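Local coordinates for PelD (PDB 4EU0), which binds the second messenger cyclic di-GMP and acts as an effector involved in pellicle formation in Pseudomonas aeruginosa, at residues L24-L32 / R42-R50; P184-L192 / S239-R247. One frame throughout, in Å; residues are numbered along the deposited sequence.

Contact 1: residues L24-L32 / R42-R50; sequences LDALAETVL and RIAGLYRVR
The guanidinium of R48 has the CD2 methyl of L24 over one face, 3.9 Å from NH1 and offset toward the rim, while the carboxylate of D25 stands at its edge. D25 OD2 and R48 NH2, 3.2 Å apart, form a salt bridge, but the two flat groups are turned 73° from each other, which is no parallel two-pronged pairing. Water makes up the difference: one molecule donates to D25 OD1 and accepts from R48 NE, and a second accepts from R48 NH2 and from the backbone N of D25. A bend at chi3 (-64°) in an otherwise extended arginine swings the guanidinium toward D25, against L24 CD2.

Farther along, the contact is apolar. L46 points CD2 at the helix, crossing V31 at about a right angle, 3.5 Å from A28 O and 3.9 Å from V31 CG1. L32 CD1 rests 4.3 Å from A44 CB. Helix 28-32 and strand 43-48 have 133° between their N-to-C directions, nearer antiparallel than parallel, their axes 8.9 Å apart at closest. This is helix-on-sheet packing in the GAF domain: L32 also touches L121 of strand 117-123 and L63 of strand 61-63, which flank strand 43-48, and L27 turns to helix 2-16.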
loop_
_atom_site.group_PDB
_atom_site.type_symbol
_atom_site.label_atom_id
_atom_site.label_comp_id
_atom_site.label_asym_id
_atom_site.label_seq_id
_atom_site.Cartn_x
_atom_site.Cartn_y
_atom_site.Cartn_z
ATOM N N LEU A 24 11.632 -9.878 -7.512
ATOM C CA LEU A 24 11.312 -9.304 -8.821
ATOM C C LEU A 24 11.481 -10.327 -9.951
ATOM O O LEU A 24 10.701 -10.333 -10.902
ATOM C CB LEU A 24 12.138 -8.034 -9.085
ATOM C CG LEU A 24 11.915 -7.238 -10.379
ATOM C CD1 LEU A 24 10.464 -6.797 -10.561
ATOM C CD2 LEU A 24 12.852 -6.043 -10.440
ATOM N N ASP A 25 12.484 -11.197 -9.819
ATOM C CA ASP A 25 12.742 -12.272 -10.780
ATOM C C ASP A 25 11.660 -13.349 -10.771
ATOM O O ASP A 25 11.126 -13.708 -11.823
ATOM C CB ASP A 25 14.104 -12.923 -10.508
ATOM C CG ASP A 25 15.267 -12.018 -10.848
ATOM O OD1 ASP A 25 15.174 -11.268 -11.845
ATOM O OD2 ASP A 25 16.287 -12.067 -10.127
ATOM N N ALA A 26 11.351 -13.858 -9.579
ATOM C CA ALA A 26 10.414 -14.968 -9.404
ATOM C C ALA A 26 8.968 -14.634 -9.769
ATOM O O ALA A 26 8.207 -15.511 -10.184
ATOM C CB ALA A 26 10.486 -15.492 -7.977
ATOM N N LEU A 27 8.588 -13.371 -9.604
ATOM C CA LEU A 27 7.204 -12.967 -9.829
ATOM C C LEU A 27 7.024 -11.999 -10.995
ATOM O O LEU A 27 5.943 -11.441 -11.177
ATOM C CB LEU A 27 6.589 -12.423 -8.538
ATOM C CG LEU A 27 6.032 -13.566 -7.686
ATOM C CD1 LEU A 27 6.431 -13.443 -6.235
ATOM C CD2 LEU A 27 4.527 -13.671 -7.836
ATOM N N ALA A 28 8.074 -11.847 -11.799
ATOM C CA ALA A 28 8.067 -10.950 -12.960
ATOM C C ALA A 28 6.889 -11.195 -13.900
ATOM O O ALA A 28 6.235 -10.241 -14.335
ATOM C CB ALA A 28 9.378 -11.047 -13.717
ATOM N N GLU A 29 6.624 -12.467 -14.210
ATOM C CA GLU A 29 5.515 -12.831 -15.097
ATOM C C GLU A 29 4.166 -12.423 -14.502
ATOM O O GLU A 29 3.294 -11.921 -15.210
ATOM C CB GLU A 29 5.553 -14.328 -15.476
ATOM C CG GLU A 29 4.908 -15.301 -14.481
ATOM C CD GLU A 29 5.793 -15.619 -13.286
ATOM O OE1 GLU A 29 6.738 -16.423 -13.440
ATOM O OE2 GLU A 29 5.531 -15.079 -12.190
ATOM N N THR A 30 4.021 -12.621 -13.195
ATOM C CA THR A 30 2.813 -12.249 -12.470
ATOM C C THR A 30 2.644 -10.733 -12.418
ATOM O O THR A 30 1.533 -10.221 -12.609
ATOM C CB THR A 30 2.822 -12.843 -11.046
ATOM O OG1 THR A 30 2.786 -14.274 -11.137
ATOM C CG2 THR A 30 1.628 -12.355 -10.229
ATOM N N VAL A 31 3.743 -10.024 -12.160
ATOM C CA VAL A 31 3.722 -8.560 -12.095
ATOM C C VAL A 31 3.294 -7.991 -13.445
ATOM O O VAL A 31 2.376 -7.171 -13.522
ATOM C CB VAL A 31 5.093 -7.968 -11.656
ATOM C CG1 VAL A 31 5.095 -6.440 -11.781
ATOM C CG2 VAL A 31 5.424 -8.377 -10.224
ATOM N N LEU A 32 3.948 -8.450 -14.508
ATOM C CA LEU A 32 3.582 -8.037 -15.859
ATOM C C LEU A 32 2.124 -8.369 -16.207
ATOM O O LEU A 32 1.414 -7.532 -16.775
ATOM C CB LEU A 32 4.538 -8.647 -16.884
ATOM C CG LEU A 32 4.253 -8.316 -18.352
ATOM C CD1 LEU A 32 4.329 -6.816 -18.606
ATOM C CD2 LEU A 32 5.222 -9.049 -19.226
ATOM N N ARG A 42 -1.315 -4.946 -24.737
ATOM C CA ARG A 42 -1.180 -5.987 -25.749
ATOM C C ARG A 42 0.280 -6.360 -26.021
ATOM O O ARG A 42 0.599 -7.544 -26.174
ATOM C CB ARG A 42 -1.917 -5.602 -27.038
ATOM C CG ARG A 42 -2.126 -6.756 -28.027
ATOM C CD ARG A 42 -2.908 -7.914 -27.393
ATOM N NE ARG A 42 -3.380 -8.885 -28.379
ATOM C CZ ARG A 42 -2.668 -9.908 -28.847
ATOM N NH1 ARG A 42 -1.425 -10.123 -28.432
ATOM N NH2 ARG A 42 -3.205 -10.723 -29.744
ATOM N N ILE A 43 1.156 -5.357 -26.098
ATOM C CA ILE A 43 2.596 -5.605 -26.204
ATOM C C ILE A 43 3.356 -4.753 -25.189
ATOM O O ILE A 43 3.255 -3.521 -25.194
ATOM C CB ILE A 43 3.173 -5.373 -27.636
ATOM C CG1 ILE A 43 2.251 -5.941 -28.721
ATOM C CG2 ILE A 43 4.554 -6.019 -27.755
ATOM C CD1 ILE A 43 2.676 -5.591 -30.152
ATOM N N ALA A 44 4.119 -5.422 -24.324
ATOM C CA ALA A 44 4.827 -4.758 -23.232
ATOM C C ALA A 44 5.990 -5.602 -22.710
ATOM O O ALA A 44 6.126 -6.779 -23.063
ATOM C CB ALA A 44 3.857 -4.428 -22.090
ATOM N N GLY A 45 6.817 -4.989 -21.866
ATOM C CA GLY A 45 7.942 -5.672 -21.232
ATOM C C GLY A 45 8.212 -5.127 -19.844
ATOM O O GLY A 45 7.936 -3.955 -19.560
ATOM N N LEU A 46 8.745 -5.985 -18.978
ATOM C CA LEU A 46 9.122 -5.596 -17.622
ATOM C C LEU A 46 10.628 -5.738 -17.436
ATOM O O LEU A 46 11.195 -6.793 -17.721
ATOM C CB LEU A 46 8.386 -6.457 -16.597
ATOM C CG LEU A 46 8.522 -6.060 -15.122
ATOM C CD1 LEU A 46 7.824 -4.732 -14.811
ATOM C CD2 LEU A 46 7.964 -7.163 -14.247
ATOM N N TYR A 47 11.264 -4.673 -16.954
ATOM C CA TYR A 47 12.730 -4.610 -16.853
ATOM C C TYR A 47 13.189 -4.194 -15.461
ATOM O O TYR A 47 12.525 -3.405 -14.802
ATOM C CB TYR A 47 13.282 -3.620 -17.881
ATOM C CG TYR A 47 12.759 -3.863 -19.277
ATOM C CD1 TYR A 47 13.423 -4.718 -20.144
ATOM C CD2 TYR A 47 11.575 -3.263 -19.717
ATOM C CE1 TYR A 47 12.947 -4.955 -21.420
ATOM C CE2 TYR A 47 11.084 -3.502 -20.989
ATOM C CZ TYR A 47 11.779 -4.346 -21.835
ATOM O OH TYR A 47 11.311 -4.586 -23.104
ATOM N N ARG A 48 14.328 -4.724 -15.019
ATOM C CA ARG A 48 14.917 -4.293 -13.756
ATOM C C ARG A 48 15.593 -2.937 -13.936
ATOM O O ARG A 48 16.225 -2.682 -14.959
ATOM C CB ARG A 48 15.927 -5.321 -13.234
ATOM C CG ARG A 48 16.614 -4.912 -11.932
ATOM C CD ARG A 48 17.739 -5.861 -11.530
ATOM N NE ARG A 48 17.260 -7.213 -11.239
ATOM C CZ ARG A 48 16.688 -7.597 -10.099
ATOM N NH1 ARG A 48 16.495 -6.739 -9.099
ATOM N NH2 ARG A 48 16.299 -8.857 -9.957
ATOM N N VAL A 49 15.453 -2.071 -12.937
ATOM C CA VAL A 49 16.136 -0.785 -12.938
ATOM C C VAL A 49 17.231 -0.786 -11.872
ATOM O O VAL A 49 16.971 -1.113 -10.714
ATOM C CB VAL A 49 15.150 0.381 -12.714
ATOM C CG1 VAL A 49 15.890 1.703 -12.560
ATOM C CG2 VAL A 49 14.160 0.459 -13.876
ATOM N N ARG A 50 18.445 -0.425 -12.283
ATOM C CA ARG A 50 19.608 -0.394 -11.384
ATOM C C ARG A 50 19.529 0.776 -10.405
ATOM O O ARG A 50 18.651 1.630 -10.519
ATOM C CB ARG A 50 20.914 -0.317 -12.177
ATOM C CG ARG A 50 21.034 -1.322 -13.299
ATOM C CD ARG A 50 22.470 -1.418 -13.786
ATOM N NE ARG A 50 22.550 -1.652 -15.227
ATOM C CZ ARG A 50 22.362 -2.829 -15.820
ATOM N NH1 ARG A 50 22.070 -3.907 -15.101
ATOM N NH2 ARG A 50 22.460 -2.928 -17.140
HETATM O O HOH W 1 17.057 -9.617 -12.507
HETATM O O HOH W 2 14.549 -10.053 -8.530
#

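Contact 2: residues P184-L192 / S239-R247; sequences PACLYAFEL and SQGYLQRLR. With C2E (9,9'-[(2R,3R,3aS,5S,7aR,9R,10R,10aS,12S,14aR)-3,5,10,12-tetrahydroxy-5,12-dioxidooctahydro-2H,7H-difuro[3,2-d:3',2'-j][1,3,7,9,2,8]tetraoxadiphosphacyclododecine-2,9-diyl]bis(2-amino-1,9-dihydro-6H-purin-6-one)), chain B.
Y188 reaches from strand 185-192 to helix 239-247, and its side chain can be followed outward atom by atom. CB leaves the strand toward the helix, and the ring slides past that of Y242, which comes the other way. One flank, CD2 and CE2, meets Y242; CE2 is 3.6 Å from Y242 CD2, and the ring planes lie at 45°, an oblique pair. On the other flank CE1 touches L243 CD2. At the tip, OH donates to S239 O at 2.7 Å, approaching from above the carbonyl plane, and accepts a hydrogen bond from a water that is weakly held by Q240 NE2. The hydroxyl thus has two partners although the residue is buried. Q240 OE1 is hydrogen-bonded to Q269 of strand 265-272.

The contact lies in the PelD GGDEF domain, where helix 236-253 packs on one face of an antiparallel sheet, with 38° between the axes of segment 239-247 and strand 185-192, which runs between strands 225-231 and 265-272. C186, Y188 and F190, alternate residues of the strand, all point to this helix. F190 CZ lies 3.5 Å from L246 CD2, and F190 CE2 is 3.8 Å from Y242 OH.

Y242 also borders the ligand: its CD1 is 3.3 Å from O6 of the bound cyclic di-GMP, while G241 CA approaches the ribose O4'. One turn farther on, R245 reads the guanine's Hoogsteen edge with two hydrogen bonds, NE to N7 at 2.9 Å and NH2 to O6 at 2.7 Å. The bend at chi3 (73°) brings the guanidinium edge to the base, and NH2 has a second acceptor in S208 O. R210 and D213, spaced as in the RxxD motif of GGDEF inhibitory sites, and T234 hydrogen-bond the same ligand.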
loop_
_atom_site.group_PDB
_atom_site.type_symbol
_atom_site.label_atom_id
_atom_site.label_comp_id
_atom_site.label_asym_id
_atom_site.label_seq_id
_atom_site.Cartn_x
_atom_site.Cartn_y
_atom_site.Cartn_z
ATOM N N PRO A 184 -9.130 6.741 -1.282
ATOM C CA PRO A 184 -9.503 6.804 0.128
ATOM C C PRO A 184 -8.795 5.783 1.013
ATOM O O PRO A 184 -8.451 4.687 0.566
ATOM C CB PRO A 184 -11.016 6.535 0.097
ATOM C CG PRO A 184 -11.205 5.639 -1.088
ATOM C CD PRO A 184 -10.168 6.078 -2.100
ATOM N N ALA A 185 -8.561 6.177 2.262
ATOM C CA ALA A 185 -8.115 5.259 3.302
ATOM C C ALA A 185 -8.555 5.831 4.636
ATOM O O ALA A 185 -8.839 7.025 4.733
ATOM C CB ALA A 185 -6.596 5.099 3.272
ATOM N N CYS A 186 -8.608 4.980 5.662
ATOM C CA CYS A 186 -9.034 5.399 6.987
ATOM C C CYS A 186 -8.051 4.897 8.028
ATOM O O CYS A 186 -7.601 3.751 7.946
ATOM C CB CYS A 186 -10.410 4.809 7.298
ATOM S SG CYS A 186 -11.244 5.591 8.688
ATOM N N LEU A 187 -7.731 5.754 8.993
ATOM C CA LEU A 187 -7.010 5.352 10.193
ATOM C C LEU A 187 -7.973 5.339 11.369
ATOM O O LEU A 187 -8.651 6.337 11.627
ATOM C CB LEU A 187 -5.893 6.347 10.532
ATOM C CG LEU A 187 -4.407 6.022 10.435
ATOM C CD1 LEU A 187 -3.604 7.185 11.060
ATOM C CD2 LEU A 187 -4.033 4.677 11.069
ATOM N N TYR A 188 -8.031 4.220 12.080
ATOM C CA TYR A 188 -8.739 4.181 13.347
ATOM C C TYR A 188 -7.741 4.042 14.478
ATOM O O TYR A 188 -6.765 3.298 14.368
ATOM C CB TYR A 188 -9.688 2.987 13.406
ATOM C CG TYR A 188 -11.009 3.185 12.691
ATOM C CD1 TYR A 188 -12.039 3.893 13.289
ATOM C CD2 TYR A 188 -11.242 2.615 11.433
ATOM C CE1 TYR A 188 -13.273 4.069 12.641
ATOM C CE2 TYR A 188 -12.473 2.783 10.772
ATOM C CZ TYR A 188 -13.476 3.508 11.387
ATOM O OH TYR A 188 -14.692 3.681 10.777
ATOM N N ALA A 189 -8.007 4.747 15.568
ATOM C CA ALA A 189 -7.255 4.536 16.803
ATOM C C ALA A 189 -8.241 4.110 17.863
ATOM O O ALA A 189 -9.182 4.851 18.162
ATOM C CB ALA A 189 -6.550 5.803 17.210
ATOM N N PHE A 190 -8.038 2.922 18.427
ATOM C CA PHE A 190 -8.870 2.454 19.526
ATOM C C PHE A 190 -8.105 2.638 20.820
ATOM O O PHE A 190 -7.115 1.948 21.064
ATOM C CB PHE A 190 -9.282 0.990 19.323
ATOM C CG PHE A 190 -10.057 0.747 18.059
ATOM C CD1 PHE A 190 -11.434 0.917 18.034
ATOM C CD2 PHE A 190 -9.418 0.321 16.898
ATOM C CE1 PHE A 190 -12.169 0.706 16.863
ATOM C CE2 PHE A 190 -10.145 0.086 15.720
ATOM C CZ PHE A 190 -11.516 0.276 15.700
ATOM N N GLU A 191 -8.536 3.604 21.630
ATOM C CA GLU A 191 -7.893 3.867 22.904
ATOM C C GLU A 191 -8.636 3.100 23.985
ATOM O O GLU A 191 -9.843 3.251 24.143
ATOM C CB GLU A 191 -7.892 5.364 23.209
ATOM C CG GLU A 191 -7.180 5.711 24.511
ATOM C CD GLU A 191 -7.365 7.159 24.936
ATOM O OE1 GLU A 191 -8.184 7.885 24.328
ATOM O OE2 GLU A 191 -6.682 7.565 25.902
ATOM N N LEU A 192 -7.912 2.253 24.709
ATOM C CA LEU A 192 -8.545 1.354 25.661
ATOM C C LEU A 192 -8.364 1.896 27.072
ATOM O O LEU A 192 -7.298 1.759 27.677
ATOM C CB LEU A 192 -7.997 -0.071 25.506
ATOM C CG LEU A 192 -7.912 -0.570 24.051
ATOM C CD1 LEU A 192 -7.448 -2.027 24.006
ATOM C CD2 LEU A 192 -9.223 -0.414 23.308
ATOM N N SER A 239 -15.195 1.945 5.410
ATOM C CA SER A 239 -14.654 2.218 6.739
ATOM C C SER A 239 -15.743 2.185 7.800
ATOM O O SER A 239 -15.487 1.825 8.948
ATOM C CB SER A 239 -13.942 3.565 6.742
ATOM O OG SER A 239 -12.704 3.436 6.073
ATOM N N GLN A 240 -16.956 2.561 7.406
ATOM C CA GLN A 240 -18.090 2.471 8.309
ATOM C C GLN A 240 -18.558 1.020 8.410
ATOM O O GLN A 240 -18.889 0.550 9.503
ATOM C CB GLN A 240 -19.203 3.433 7.888
ATOM C CG GLN A 240 -18.698 4.891 7.810
ATOM C CD GLN A 240 -18.172 5.417 9.146
ATOM O OE1 GLN A 240 -17.044 5.920 9.236
ATOM N NE2 GLN A 240 -18.979 5.290 10.188
ATOM N N GLY A 241 -18.501 0.302 7.289
ATOM C CA GLY A 241 -18.764 -1.143 7.261
ATOM C C GLY A 241 -17.855 -1.947 8.182
ATOM O O GLY A 241 -18.290 -2.919 8.813
ATOM N N TYR A 242 -16.588 -1.553 8.242
ATOM C CA TYR A 242 -15.623 -2.169 9.150
ATOM C C TYR A 242 -16.090 -2.057 10.596
ATOM O O TYR A 242 -16.072 -3.044 11.330
ATOM C CB TYR A 242 -14.254 -1.515 8.962
ATOM C CG TYR A 242 -13.225 -1.804 10.025
ATOM C CD1 TYR A 242 -12.687 -3.076 10.182
ATOM C CD2 TYR A 242 -12.764 -0.782 10.843
ATOM C CE1 TYR A 242 -11.716 -3.327 11.159
ATOM C CE2 TYR A 242 -11.811 -0.996 11.794
ATOM C CZ TYR A 242 -11.273 -2.267 11.948
ATOM O OH TYR A 242 -10.313 -2.497 12.905
ATOM N N LEU A 243 -16.526 -0.869 11.002
ATOM C CA LEU A 243 -16.960 -0.694 12.391
ATOM C C LEU A 243 -18.219 -1.504 12.684
ATOM O O LEU A 243 -18.350 -2.056 13.778
ATOM C CB LEU A 243 -17.168 0.782 12.750
ATOM C CG LEU A 243 -17.074 1.094 14.258
ATOM C CD1 LEU A 243 -16.109 0.193 15.061
ATOM C CD2 LEU A 243 -16.682 2.529 14.424
ATOM N N GLN A 244 -19.134 -1.574 11.713
ATOM C CA GLN A 244 -20.362 -2.350 11.869
ATOM C C GLN A 244 -19.995 -3.823 12.085
ATOM O O GLN A 244 -20.604 -4.501 12.919
ATOM C CB GLN A 244 -21.310 -2.168 10.670
ATOM C CG GLN A 244 -22.709 -2.773 10.877
ATOM C CD GLN A 244 -23.645 -2.584 9.692
ATOM O OE1 GLN A 244 -23.236 -2.681 8.535
ATOM N NE2 GLN A 244 -24.920 -2.339 9.981
ATOM N N ARG A 245 -18.983 -4.299 11.359
ATOM C CA ARG A 245 -18.538 -5.692 11.505
ATOM C C ARG A 245 -17.881 -5.906 12.866
ATOM O O ARG A 245 -18.080 -6.949 13.506
ATOM C CB ARG A 245 -17.589 -6.100 10.375
ATOM C CG ARG A 245 -17.146 -7.567 10.452
ATOM C CD ARG A 245 -16.243 -7.983 9.295
ATOM N NE ARG A 245 -14.882 -7.438 9.366
ATOM C CZ ARG A 245 -13.875 -7.970 10.063
ATOM N NH1 ARG A 245 -14.059 -9.053 10.817
ATOM N NH2 ARG A 245 -12.668 -7.408 10.015
ATOM N N LEU A 246 -17.095 -4.920 13.299
ATOM C CA LEU A 246 -16.472 -4.957 14.617
ATOM C C LEU A 246 -17.490 -5.010 15.740
ATOM O O LEU A 246 -17.318 -5.755 16.698
ATOM C CB LEU A 246 -15.581 -3.735 14.831
ATOM C CG LEU A 246 -14.079 -3.908 14.961
ATOM C CD1 LEU A 246 -13.492 -4.996 14.051
ATOM C CD2 LEU A 246 -13.370 -2.570 14.786
ATOM N N ARG A 247 -18.544 -4.206 15.640
ATOM C CA ARG A 247 -19.565 -4.217 16.682
ATOM C C ARG A 247 -20.229 -5.589 16.828
ATOM O O ARG A 247 -20.532 -6.005 17.939
ATOM C CB ARG A 247 -20.583 -3.089 16.471
ATOM C CG ARG A 247 -19.914 -1.719 16.560
ATOM C CD ARG A 247 -20.897 -0.629 16.902
ATOM N NE ARG A 247 -20.272 0.694 16.963
ATOM C CZ ARG A 247 -19.850 1.282 18.079
ATOM N NH1 ARG A 247 -19.973 0.666 19.249
ATOM N NH2 ARG A 247 -19.314 2.499 18.022
HETATM P P1 C2E B . -18.782 -7.623 5.572
HETATM O O2P C2E B . -20.129 -7.352 6.207
HETATM O O1P C2E B . -17.754 -8.412 6.341
HETATM O "O5'" C2E B . -18.122 -6.241 5.123
HETATM C "C5'" C2E B . -18.856 -5.241 4.419
HETATM C "C4'" C2E B . -17.926 -4.148 3.901
HETATM O "O4'" C2E B . -17.408 -3.375 4.997
HETATM C "C3'" C2E B . -16.704 -4.642 3.134
HETATM O "O3'" C2E B . -16.914 -4.826 1.729
HETATM C "C2'" C2E B . -15.714 -3.531 3.368
HETATM O "O2'" C2E B . -16.033 -2.441 2.496
HETATM C "C1'" C2E B . -16.025 -3.101 4.785
HETATM N N9 C2E B . -15.203 -3.871 5.760
HETATM C C8 C2E B . -15.653 -4.793 6.630
HETATM N N7 C2E B . -14.637 -5.295 7.380
HETATM C C5 C2E B . -13.520 -4.660 6.981
HETATM C C6 C2E B . -12.094 -4.707 7.341
HETATM O O6 C2E B . -11.675 -5.545 8.313
HETATM N N1 C2E B . -11.235 -3.895 6.685
HETATM C C2 C2E B . -11.628 -3.053 5.690
HETATM N N2 C2E B . -10.688 -2.291 5.090
HETATM N N3 C2E B . -12.932 -2.963 5.306
HETATM C C4 C2E B . -13.890 -3.727 5.904
HETATM P P11 C2E B . -16.013 -5.890 0.922
HETATM O O21 C2E B . -16.343 -5.790 -0.559
HETATM O O11 C2E B . -14.559 -5.832 1.344
HETATM O O5A C2E B . -16.626 -7.283 1.427
HETATM C C5A C2E B . -18.011 -7.574 1.248
HETATM C C4A C2E B . -18.320 -8.890 1.934
HETATM O O4A C2E B . -17.466 -9.923 1.442
HETATM C C3A C2E B . -18.016 -8.840 3.417
HETATM O O3A C2E B . -19.099 -8.340 4.172
HETATM C C2A C2E B . -17.712 -10.272 3.771
HETATM O O2A C2E B . -18.929 -11.015 3.932
HETATM C C1A C2E B . -16.996 -10.736 2.521
HETATM N N91 C2E B . -15.525 -10.586 2.697
HETATM C C81 C2E B . -14.729 -9.657 2.136
HETATM N N71 C2E B . -13.433 -9.827 2.506
HETATM C C51 C2E B . -13.392 -10.893 3.329
HETATM C C61 C2E B . -12.350 -11.633 4.083
HETATM O O61 C2E B . -11.046 -11.260 4.037
HETATM N N11 C2E B . -12.734 -12.695 4.827
HETATM C C21 C2E B . -14.029 -13.097 4.898
HETATM N N21 C2E B . -14.340 -14.173 5.663
HETATM N N31 C2E B . -15.029 -12.466 4.228
HETATM C C41 C2E B . -14.772 -11.385 3.448
HETATM O O HOH W 3 -16.872 4.742 12.084
#

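Overall arrangement
The two contacts follow one another along the chain, contact 1 in the GAF domain and contact 2 in the PelD GGDEF domain, on opposite sides of the chain's centre. Their centres are about 36 Å apart and their nearest atoms about 21 Å, so they do not touch. Each sets a helix against its own antiparallel sheet, five-stranded for strand 43-48 and four-stranded for strand 185-192. Helices 133-150 and 162-181 come between them in sequence. Contact 1 is structural packing away from the annotated sites, whereas most of the ligand pocket lies in the second domain, with R4 of helix 2-16 added from the chain's other end. Both domains belong to a longer, probably membrane-bound protein.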